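Side-chain contacts in DNA mismatch repair protein PMS1 (Saccharomyces cerevisiae, PDB 3H4L), which acts in DNA mismatch repair and binds an ATP analogue in its N-terminal region, consistent with ATP-dependent action: residues Y260-K265 and R344-I349; V292-L297 and L318-P323; N10-H15 and Y127-H132. All coordinates share one frame; numbering follows the deposited sequence.

Contact 1: residues Y260-K265 and R344-I349; sequences YKIRVK and RAVIDI
Tyr260 and Ile262 both meet Val346, the one residue of 344-349 that touches them. All three are buried, and all three point their CB atoms toward the opposite segment. The CA atoms of Ile262 and Val346 lie 8.9 Å apart, so the gap is bridged by side chains and no hydrogen bond crosses it.

The two branches of Val346 divide the work. Its CG2 methyl meets the phenol end of the tyrosine, with Tyr260 OH to Val346 CG2 at 4.0 Å. The long axis of Tyr260 runs at about a right angle to the valine side chain. Tyr260 CG stands opposite the backbone N (chi1 -162°), and the ring carries its hydroxyl across toward the helix. That hydroxyl also has a polar partner, because Tyr260 OH is hydrogen-bonded to the backbone O of His341, just before the helix.

These residues belong to the packing of a helix on the face of a mixed sheet, consistent with the ribosomal protein S5 domain 2-like fold expected of a MutL relative's second domain. Helix 343-362 is the last helix, and strand 261-269 is an inner strand of the four-stranded sheet.

Ile262 approaches Val346 by its end atom. CD1 is anti to CA (chi2 175°), which brings it up to the valine fork. Ile262 CD1 is 4.2 Å from Val346 CG1, and it is equally far from Val346 CG2. Here too the side chains cross at about a right angle. Both contacts are loose van der Waals ones. Leu238, in the loop after strand 229-237, touches both Tyr260 and Val346 and fills in beside them.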
loop_
_atom_site.group_PDB
_atom_site.type_symbol
_atom_site.label_atom_id
_atom_site.label_comp_id
_atom_site.label_asym_id
_atom_site.label_seq_id
_atom_site.Cartn_x
_atom_site.Cartn_y
_atom_site.Cartn_z
ATOM N N TYR B 260 -28.406 -23.466 -24.297
ATOM C CA TYR B 260 -26.954 -23.341 -24.307
ATOM C C TYR B 260 -26.432 -22.066 -24.968
ATOM O O TYR B 260 -25.845 -22.111 -26.050
ATOM C CB TYR B 260 -26.329 -24.565 -24.987
ATOM C CG TYR B 260 -24.860 -24.752 -24.681
ATOM C CD1 TYR B 260 -24.176 -25.881 -25.127
ATOM C CD2 TYR B 260 -24.155 -23.809 -23.929
ATOM C CE1 TYR B 260 -22.826 -26.071 -24.829
ATOM C CE2 TYR B 260 -22.809 -23.985 -23.629
ATOM C CZ TYR B 260 -22.149 -25.117 -24.080
ATOM O OH TYR B 260 -20.814 -25.287 -23.792
ATOM N N LYS B 261 -26.650 -20.935 -24.300
ATOM C CA LYS B 261 -26.185 -19.640 -24.786
ATOM C C LYS B 261 -25.133 -19.097 -23.818
ATOM O O LYS B 261 -25.313 -19.132 -22.597
ATOM C CB LYS B 261 -27.349 -18.642 -24.895
ATOM C CG LYS B 261 -28.249 -18.813 -26.125
ATOM C CD LYS B 261 -29.126 -17.571 -26.333
ATOM C CE LYS B 261 -29.986 -17.653 -27.594
ATOM N NZ LYS B 261 -31.133 -18.590 -27.446
ATOM N N ILE B 262 -24.025 -18.608 -24.359
ATOM C CA ILE B 262 -22.974 -18.060 -23.516
ATOM C C ILE B 262 -22.898 -16.549 -23.673
ATOM O O ILE B 262 -22.594 -16.032 -24.749
ATOM C CB ILE B 262 -21.591 -18.657 -23.856
ATOM C CG1 ILE B 262 -21.637 -20.180 -23.743
ATOM C CG2 ILE B 262 -20.537 -18.092 -22.903
ATOM C CD1 ILE B 262 -20.355 -20.864 -24.178
ATOM N N ARG B 263 -23.190 -15.849 -22.586
ATOM C CA ARG B 263 -23.146 -14.401 -22.577
ATOM C C ARG B 263 -21.744 -13.958 -22.149
ATOM O O ARG B 263 -21.288 -14.270 -21.039
ATOM C CB ARG B 263 -24.204 -13.855 -21.618
ATOM N N VAL B 264 -21.058 -13.251 -23.045
ATOM C CA VAL B 264 -19.711 -12.754 -22.773
ATOM C C VAL B 264 -19.742 -11.235 -22.588
ATOM O O VAL B 264 -19.938 -10.479 -23.544
ATOM C CB VAL B 264 -18.747 -13.118 -23.924
ATOM C CG1 VAL B 264 -17.407 -12.409 -23.749
ATOM C CG2 VAL B 264 -18.546 -14.621 -23.958
ATOM N N LYS B 265 -19.555 -10.800 -21.345
ATOM C CA LYS B 265 -19.572 -9.380 -21.029
ATOM C C LYS B 265 -18.287 -8.946 -20.344
ATOM O O LYS B 265 -17.654 -9.723 -19.619
ATOM C CB LYS B 265 -20.771 -9.052 -20.137
ATOM C CG LYS B 265 -22.113 -9.368 -20.772
ATOM C CD LYS B 265 -23.281 -8.949 -19.882
ATOM C CE LYS B 265 -24.607 -9.202 -20.583
ATOM N NZ LYS B 265 -25.769 -8.647 -19.844
ATOM N N ARG B 344 -14.320 -27.329 -27.945
ATOM C CA ARG B 344 -13.780 -27.111 -29.288
ATOM C C ARG B 344 -14.679 -26.168 -30.101
ATOM O O ARG B 344 -14.193 -25.247 -30.762
ATOM C CB ARG B 344 -13.617 -28.445 -30.008
ATOM N N ALA B 345 -15.988 -26.402 -30.048
ATOM C CA ALA B 345 -16.942 -25.561 -30.761
ATOM C C ALA B 345 -16.882 -24.156 -30.166
ATOM O O ALA B 345 -16.701 -23.176 -30.885
ATOM C CB ALA B 345 -18.345 -26.129 -30.628
ATOM N N VAL B 346 -17.029 -24.067 -28.848
ATOM C CA VAL B 346 -16.973 -22.783 -28.154
ATOM C C VAL B 346 -15.796 -21.963 -28.680
ATOM O O VAL B 346 -15.965 -20.856 -29.188
ATOM C CB VAL B 346 -16.777 -22.974 -26.626
ATOM C CG1 VAL B 346 -16.648 -21.621 -25.947
ATOM C CG2 VAL B 346 -17.941 -23.749 -26.037
ATOM N N ILE B 347 -14.601 -22.524 -28.557
ATOM C CA ILE B 347 -13.393 -21.858 -29.009
ATOM C C ILE B 347 -13.529 -21.284 -30.424
ATOM O O ILE B 347 -13.011 -20.206 -30.717
ATOM C CB ILE B 347 -12.194 -22.834 -28.970
ATOM C CG1 ILE B 347 -12.027 -23.388 -27.547
ATOM C CG2 ILE B 347 -10.920 -22.121 -29.418
ATOM C CD1 ILE B 347 -11.024 -24.533 -27.422
ATOM N N ASP B 348 -14.237 -21.996 -31.296
ATOM C CA ASP B 348 -14.414 -21.553 -32.677
ATOM C C ASP B 348 -15.468 -20.468 -32.863
ATOM O O ASP B 348 -15.274 -19.527 -33.640
ATOM C CB ASP B 348 -14.747 -22.752 -33.569
ATOM C CG ASP B 348 -13.589 -23.721 -33.686
ATOM O OD1 ASP B 348 -12.548 -23.330 -34.264
ATOM O OD2 ASP B 348 -13.716 -24.864 -33.194
ATOM N N ILE B 349 -16.586 -20.604 -32.161
ATOM C CA ILE B 349 -17.650 -19.617 -32.262
ATOM C C ILE B 349 -17.197 -18.314 -31.613
ATOM O O ILE B 349 -17.620 -17.230 -32.011
ATOM C CB ILE B 349 -18.950 -20.131 -31.601
ATOM C CG1 ILE B 349 -19.532 -21.264 -32.456
ATOM C CG2 ILE B 349 -19.948 -18.994 -31.434
ATOM C CD1 ILE B 349 -20.919 -21.713 -32.047
#

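Contact 2: residues V292-L297 and L318-P323; sequences VEYSTL and LNLELP
Tyr294 is the first residue of 292-297 to touch the strand segment, and it meets Leu320. It occupies the N-cap position of helix 295-306. The contact is made at one ring carbon, Tyr294 CE2, which lies 3.7 Å from Leu320 CD1. The methyl comes in obliquely, and the two side chains cross at about a right angle. One face of the same ring is packed by Leu297 CB, which sits 3.6 Å above the plane of the Tyr294 ring and is offset toward its rim. Ile285 of strand 283-287 and Leu340 also touch Tyr294.

Leu297 follows one helical turn later. Its CG lies opposite the backbone N (chi1 -174°), which sends the branch toward the strand. Leu297 and Leu320 meet tip to tip, with Leu297 CD2 3.6 Å from Leu320 CD1. The same methyl of Leu320 touches both the ring and the leucine branch. Phe350 of helix 343-362 lies against Leu297 as well.

The residues flanking Leu320 are polar and do not touch 292-297. Asn319 ND2 donates to Glu321 OE1 at 3.0 Å, with an N-H...O angle of 152°. The acceptor lies in the amide plane of Asn319. Glu321 OE1 is met on its anti side, 34° out of the carboxylate plane. Asn319 OD1 accepts a hydrogen bond from the backbone N of Lys289.

The contact packs the start of helix 295-306 on strand 316-321 within the beta-alpha-beta unit of strand 283-287, helix 295-306 and strand 316-321, consistent with the S5 domain 2-like fold.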
loop_
_atom_site.group_PDB
_atom_site.type_symbol
_atom_site.label_atom_id
_atom_site.label_comp_id
_atom_site.label_asym_id
_atom_site.label_seq_id
_atom_site.Cartn_x
_atom_site.Cartn_y
_atom_site.Cartn_z
ATOM N N VAL B 292 -10.812 -18.017 -13.304
ATOM C CA VAL B 292 -10.572 -19.365 -13.782
ATOM C C VAL B 292 -9.358 -19.342 -14.697
ATOM O O VAL B 292 -9.079 -18.327 -15.332
ATOM C CB VAL B 292 -11.794 -19.906 -14.555
ATOM C CG1 VAL B 292 -12.984 -20.065 -13.609
ATOM C CG2 VAL B 292 -12.146 -18.960 -15.686
ATOM N N GLU B 293 -8.631 -20.455 -14.747
ATOM C CA GLU B 293 -7.436 -20.569 -15.585
ATOM C C GLU B 293 -7.801 -21.140 -16.955
ATOM O O GLU B 293 -7.642 -22.336 -17.198
ATOM C CB GLU B 293 -6.403 -21.485 -14.917
ATOM C CG GLU B 293 -6.060 -21.102 -13.485
ATOM C CD GLU B 293 -4.967 -20.054 -13.388
ATOM O OE1 GLU B 293 -3.779 -20.440 -13.332
ATOM O OE2 GLU B 293 -5.296 -18.849 -13.371
ATOM N N TYR B 294 -8.292 -20.283 -17.845
ATOM C CA TYR B 294 -8.679 -20.702 -19.194
ATOM C C TYR B 294 -7.522 -20.490 -20.166
ATOM O O TYR B 294 -7.539 -19.534 -20.942
ATOM C CB TYR B 294 -9.864 -19.870 -19.681
ATOM C CG TYR B 294 -10.998 -20.637 -20.302
ATOM C CD1 TYR B 294 -10.766 -21.759 -21.089
ATOM C CD2 TYR B 294 -12.312 -20.209 -20.135
ATOM C CE1 TYR B 294 -11.821 -22.435 -21.698
ATOM C CE2 TYR B 294 -13.368 -20.870 -20.735
ATOM C CZ TYR B 294 -13.120 -21.982 -21.515
ATOM O OH TYR B 294 -14.177 -22.623 -22.117
ATOM N N SER B 295 -6.525 -21.372 -20.131
ATOM C CA SER B 295 -5.377 -21.246 -21.025
ATOM C C SER B 295 -5.813 -21.175 -22.494
ATOM O O SER B 295 -5.405 -20.279 -23.241
ATOM C CB SER B 295 -4.422 -22.418 -20.818
ATOM N N THR B 296 -6.654 -22.126 -22.892
ATOM C CA THR B 296 -7.153 -22.210 -24.256
ATOM C C THR B 296 -7.844 -20.937 -24.754
ATOM O O THR B 296 -7.511 -20.434 -25.827
ATOM C CB THR B 296 -8.114 -23.424 -24.402
ATOM O OG1 THR B 296 -8.759 -23.389 -25.680
ATOM C CG2 THR B 296 -9.163 -23.410 -23.310
ATOM N N LEU B 297 -8.790 -20.406 -23.982
ATOM C CA LEU B 297 -9.508 -19.200 -24.396
ATOM C C LEU B 297 -8.621 -17.962 -24.495
ATOM O O LEU B 297 -8.933 -17.027 -25.238
ATOM C CB LEU B 297 -10.674 -18.909 -23.450
ATOM C CG LEU B 297 -11.576 -17.738 -23.872
ATOM C CD1 LEU B 297 -12.244 -18.040 -25.213
ATOM C CD2 LEU B 297 -12.628 -17.496 -22.802
ATOM N N LEU B 318 -12.983 -10.408 -19.297
ATOM C CA LEU B 318 -14.184 -11.016 -19.837
ATOM C C LEU B 318 -14.824 -12.042 -18.938
ATOM O O LEU B 318 -14.157 -12.922 -18.398
ATOM C CB LEU B 318 -13.876 -11.656 -21.185
ATOM C CG LEU B 318 -13.334 -10.682 -22.223
ATOM C CD1 LEU B 318 -13.151 -11.419 -23.527
ATOM C CD2 LEU B 318 -14.294 -9.517 -22.398
ATOM N N ASN B 319 -16.134 -11.921 -18.781
ATOM C CA ASN B 319 -16.872 -12.868 -17.968
ATOM C C ASN B 319 -17.745 -13.720 -18.866
ATOM O O ASN B 319 -18.527 -13.190 -19.657
ATOM C CB ASN B 319 -17.760 -12.154 -16.947
ATOM C CG ASN B 319 -18.572 -13.129 -16.100
ATOM O OD1 ASN B 319 -18.019 -13.890 -15.297
ATOM N ND2 ASN B 319 -19.888 -13.120 -16.291
ATOM N N LEU B 320 -17.582 -15.038 -18.753
ATOM C CA LEU B 320 -18.378 -15.993 -19.514
ATOM C C LEU B 320 -19.463 -16.461 -18.562
ATOM O O LEU B 320 -19.183 -17.115 -17.551
ATOM C CB LEU B 320 -17.546 -17.198 -19.969
ATOM C CG LEU B 320 -16.300 -16.964 -20.825
ATOM C CD1 LEU B 320 -15.934 -18.258 -21.541
ATOM C CD2 LEU B 320 -16.560 -15.859 -21.841
ATOM N N GLU B 321 -20.698 -16.097 -18.886
ATOM C CA GLU B 321 -21.851 -16.450 -18.079
ATOM C C GLU B 321 -22.618 -17.551 -18.803
ATOM O O GLU B 321 -22.971 -17.408 -19.973
ATOM C CB GLU B 321 -22.739 -15.216 -17.894
ATOM C CG GLU B 321 -23.759 -15.304 -16.769
ATOM C CD GLU B 321 -23.107 -15.333 -15.403
ATOM O OE1 GLU B 321 -22.336 -14.399 -15.091
ATOM O OE2 GLU B 321 -23.365 -16.292 -14.641
ATOM N N LEU B 322 -22.859 -18.657 -18.109
ATOM C CA LEU B 322 -23.597 -19.775 -18.686
ATOM C C LEU B 322 -23.992 -20.747 -17.577
ATOM O O LEU B 322 -23.523 -20.634 -16.440
ATOM C CB LEU B 322 -22.749 -20.503 -19.738
ATOM C CG LEU B 322 -21.631 -21.431 -19.253
ATOM C CD1 LEU B 322 -21.105 -22.239 -20.423
ATOM C CD2 LEU B 322 -20.523 -20.622 -18.608
ATOM N N PRO B 323 -24.878 -21.707 -17.885
ATOM C CA PRO B 323 -25.289 -22.670 -16.856
ATOM C C PRO B 323 -24.148 -23.619 -16.490
ATOM O O PRO B 323 -23.480 -24.151 -17.374
ATOM C CB PRO B 323 -26.478 -23.380 -17.508
ATOM C CG PRO B 323 -26.165 -23.293 -18.980
ATOM C CD PRO B 323 -25.656 -21.885 -19.125
#

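Contact 3: residues N10-H15 and Y127-H132; sequences NDIDVH and YDMVGH
His15 meets Met129 where the first turn of helix 11-22 comes against a type I beta turn running from Asp128 to Gly131, with the CA atoms of Ile12 and Val130 7.9 Å apart. His15 NE2 donates to Met129 O at 2.7 Å, with an N-H...O angle of 154°. The oxygen lies at the edge of the imidazole, in the ring plane. On the acceptor side the donor is tilted 19° from the carbonyl plane. The other ring nitrogen, His15 ND1, is hydrogen-bonded with Lys77 NZ. Bonds at both ring nitrogens probably fix the rotation of the imidazole. With an alanine in place of His15, Met129 O and Lys77 NZ would each probably lose this partner, and a gap would be likely to open beside the turn.

Apolar contacts flank the bond. Val130 CG2 comes obliquely to His15 CD2, at 4.1 Å. Met129 is fully extended from CB outward, which carries its thioether along to the helix. Its sulfur, Met129 SD, lies 4.0 Å from Ile12 CG2. The methyl beyond it is modelled too close to that atom, so its exact place is doubtful.

The turn is braced from within. Asp128 OD1 accepts Val130 N at 2.9 Å, forming an Asx turn. His132 N reaches Asp128 OD1 from the opposite face of the carboxylate. The positive phi of Gly131 would push any side-chain carbon into Val130 O, so glycine suits this position.

Asp128 N also bonds to His132 O, closing the link between strands 121-127 and 133-140. The latter is an outermost strand of the eight-stranded sheet of this GHKL-type ATPase region, so helix 11-22 docks at the end of its edge hairpin.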
loop_
_atom_site.group_PDB
_atom_site.type_symbol
_atom_site.label_atom_id
_atom_site.label_comp_id
_atom_site.label_asym_id
_atom_site.label_seq_id
_atom_site.Cartn_x
_atom_site.Cartn_y
_atom_site.Cartn_z
ATOM N N ASN B 10 8.455 -39.346 9.656
ATOM C CA ASN B 10 7.313 -39.513 10.551
ATOM C C ASN B 10 6.032 -38.834 10.067
ATOM O O ASN B 10 6.064 -37.945 9.214
ATOM C CB ASN B 10 7.682 -39.020 11.951
ATOM C CG ASN B 10 8.953 -39.672 12.475
ATOM O OD1 ASN B 10 9.224 -40.846 12.194
ATOM N ND2 ASN B 10 9.735 -38.920 13.245
ATOM N N ASP B 11 4.905 -39.260 10.625
ATOM C CA ASP B 11 3.604 -38.729 10.235
ATOM C C ASP B 11 3.471 -37.217 10.224
ATOM O O ASP B 11 2.825 -36.662 9.336
ATOM C CB ASP B 11 2.500 -39.308 11.119
ATOM C CG ASP B 11 2.174 -40.752 10.786
ATOM O OD1 ASP B 11 2.611 -41.248 9.720
ATOM O OD2 ASP B 11 1.463 -41.386 11.595
ATOM N N ILE B 12 4.065 -36.548 11.206
ATOM C CA ILE B 12 3.969 -35.092 11.268
ATOM C C ILE B 12 4.675 -34.486 10.063
ATOM O O ILE B 12 4.181 -33.534 9.465
ATOM C CB ILE B 12 4.566 -34.530 12.597
ATOM C CG1 ILE B 12 3.674 -34.934 13.769
ATOM C CG2 ILE B 12 4.634 -33.019 12.561
ATOM C CD1 ILE B 12 4.042 -34.263 15.083
ATOM N N ASP B 13 5.821 -35.057 9.704
ATOM C CA ASP B 13 6.584 -34.584 8.555
ATOM C C ASP B 13 5.739 -34.740 7.301
ATOM O O ASP B 13 5.593 -33.800 6.524
ATOM C CB ASP B 13 7.874 -35.389 8.399
ATOM C CG ASP B 13 8.840 -35.150 9.527
ATOM O OD1 ASP B 13 9.346 -34.013 9.643
ATOM O OD2 ASP B 13 9.087 -36.093 10.308
ATOM N N VAL B 14 5.186 -35.935 7.112
ATOM C CA VAL B 14 4.342 -36.206 5.959
ATOM C C VAL B 14 3.282 -35.135 5.881
ATOM O O VAL B 14 2.992 -34.618 4.806
ATOM C CB VAL B 14 3.623 -37.534 6.079
ATOM C CG1 VAL B 14 2.734 -37.732 4.888
ATOM C CG2 VAL B 14 4.623 -38.645 6.184
ATOM N N HIS B 15 2.702 -34.808 7.031
ATOM C CA HIS B 15 1.664 -33.788 7.085
ATOM C C HIS B 15 2.257 -32.430 6.731
ATOM O O HIS B 15 1.634 -31.641 6.036
ATOM C CB HIS B 15 1.019 -33.770 8.478
ATOM C CG HIS B 15 0.226 -32.532 8.773
ATOM N ND1 HIS B 15 -0.771 -32.065 7.942
ATOM C CD2 HIS B 15 0.288 -31.665 9.813
ATOM C CE1 HIS B 15 -1.286 -30.961 8.458
ATOM N NE2 HIS B 15 -0.661 -30.697 9.592
ATOM N N TYR B 127 -5.061 -22.748 16.418
ATOM C CA TYR B 127 -4.906 -24.150 16.044
ATOM C C TYR B 127 -3.436 -24.491 15.915
ATOM O O TYR B 127 -2.662 -23.710 15.352
ATOM C CB TYR B 127 -5.557 -24.444 14.699
ATOM C CG TYR B 127 -7.039 -24.234 14.646
ATOM C CD1 TYR B 127 -7.576 -23.017 14.239
ATOM C CD2 TYR B 127 -7.906 -25.275 14.940
ATOM C CE1 TYR B 127 -8.945 -22.850 14.114
ATOM C CE2 TYR B 127 -9.267 -25.122 14.821
ATOM C CZ TYR B 127 -9.786 -23.913 14.406
ATOM O OH TYR B 127 -11.153 -23.787 14.282
ATOM N N ASP B 128 -3.039 -25.657 16.415
ATOM C CA ASP B 128 -1.653 -26.039 16.288
ATOM C C ASP B 128 -1.419 -26.616 14.891
ATOM O O ASP B 128 -2.320 -26.645 14.047
ATOM C CB ASP B 128 -1.253 -27.043 17.370
ATOM C CG ASP B 128 -2.031 -28.334 17.293
ATOM O OD1 ASP B 128 -2.606 -28.620 16.223
ATOM O OD2 ASP B 128 -2.051 -29.073 18.302
ATOM N N MET B 129 -0.196 -27.065 14.664
ATOM C CA MET B 129 0.231 -27.610 13.393
ATOM C C MET B 129 -0.627 -28.755 12.865
ATOM O O MET B 129 -0.680 -29.010 11.654
ATOM C CB MET B 129 1.675 -28.089 13.539
ATOM C CG MET B 129 2.260 -28.627 12.275
ATOM S SD MET B 129 3.962 -29.116 12.502
ATOM C CE MET B 129 4.135 -30.226 11.100
ATOM N N VAL B 130 -1.311 -29.429 13.782
ATOM C CA VAL B 130 -2.113 -30.595 13.441
ATOM C C VAL B 130 -3.645 -30.404 13.494
ATOM O O VAL B 130 -4.409 -31.368 13.378
ATOM C CB VAL B 130 -1.606 -31.786 14.336
ATOM C CG1 VAL B 130 -2.669 -32.234 15.317
ATOM C CG2 VAL B 130 -1.076 -32.917 13.449
ATOM N N GLY B 131 -4.091 -29.161 13.652
ATOM C CA GLY B 131 -5.526 -28.886 13.664
ATOM C C GLY B 131 -6.231 -28.813 15.007
ATOM O O GLY B 131 -7.399 -28.438 15.077
ATOM N N HIS B 132 -5.524 -29.181 16.069
ATOM C CA HIS B 132 -6.077 -29.161 17.412
ATOM C C HIS B 132 -6.090 -27.745 17.970
ATOM O O HIS B 132 -5.179 -26.958 17.725
ATOM C CB HIS B 132 -5.253 -30.075 18.319
ATOM C CG HIS B 132 -5.556 -29.916 19.776
ATOM N ND1 HIS B 132 -6.817 -30.106 20.300
ATOM C CD2 HIS B 132 -4.755 -29.615 20.826
ATOM C CE1 HIS B 132 -6.780 -29.932 21.608
ATOM N NE2 HIS B 132 -5.539 -29.633 21.952
#

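Contacts 1 and 2 share one domain. Their centres are 9 Å apart, and both reach the same four-stranded sheet. Strands 261-269 and 316-321 are neighbours there: Lys265 O lies 2.8 Å from Asn319 N, and Arg263 O lies 2.9 Å from Glu321 N, both probable hydrogen bonds. In sequence, both segments of contact 2 fall between those of contact 1. Contact 3 closes earlier in the chain and lies on the opposite side of the chain's centre. Its centre is about 45 Å from that of contact 1 and about 37 Å from that of contact 2. The His15 side chain is about 11 Å from a bound ANP and is not among the residues lining its pocket.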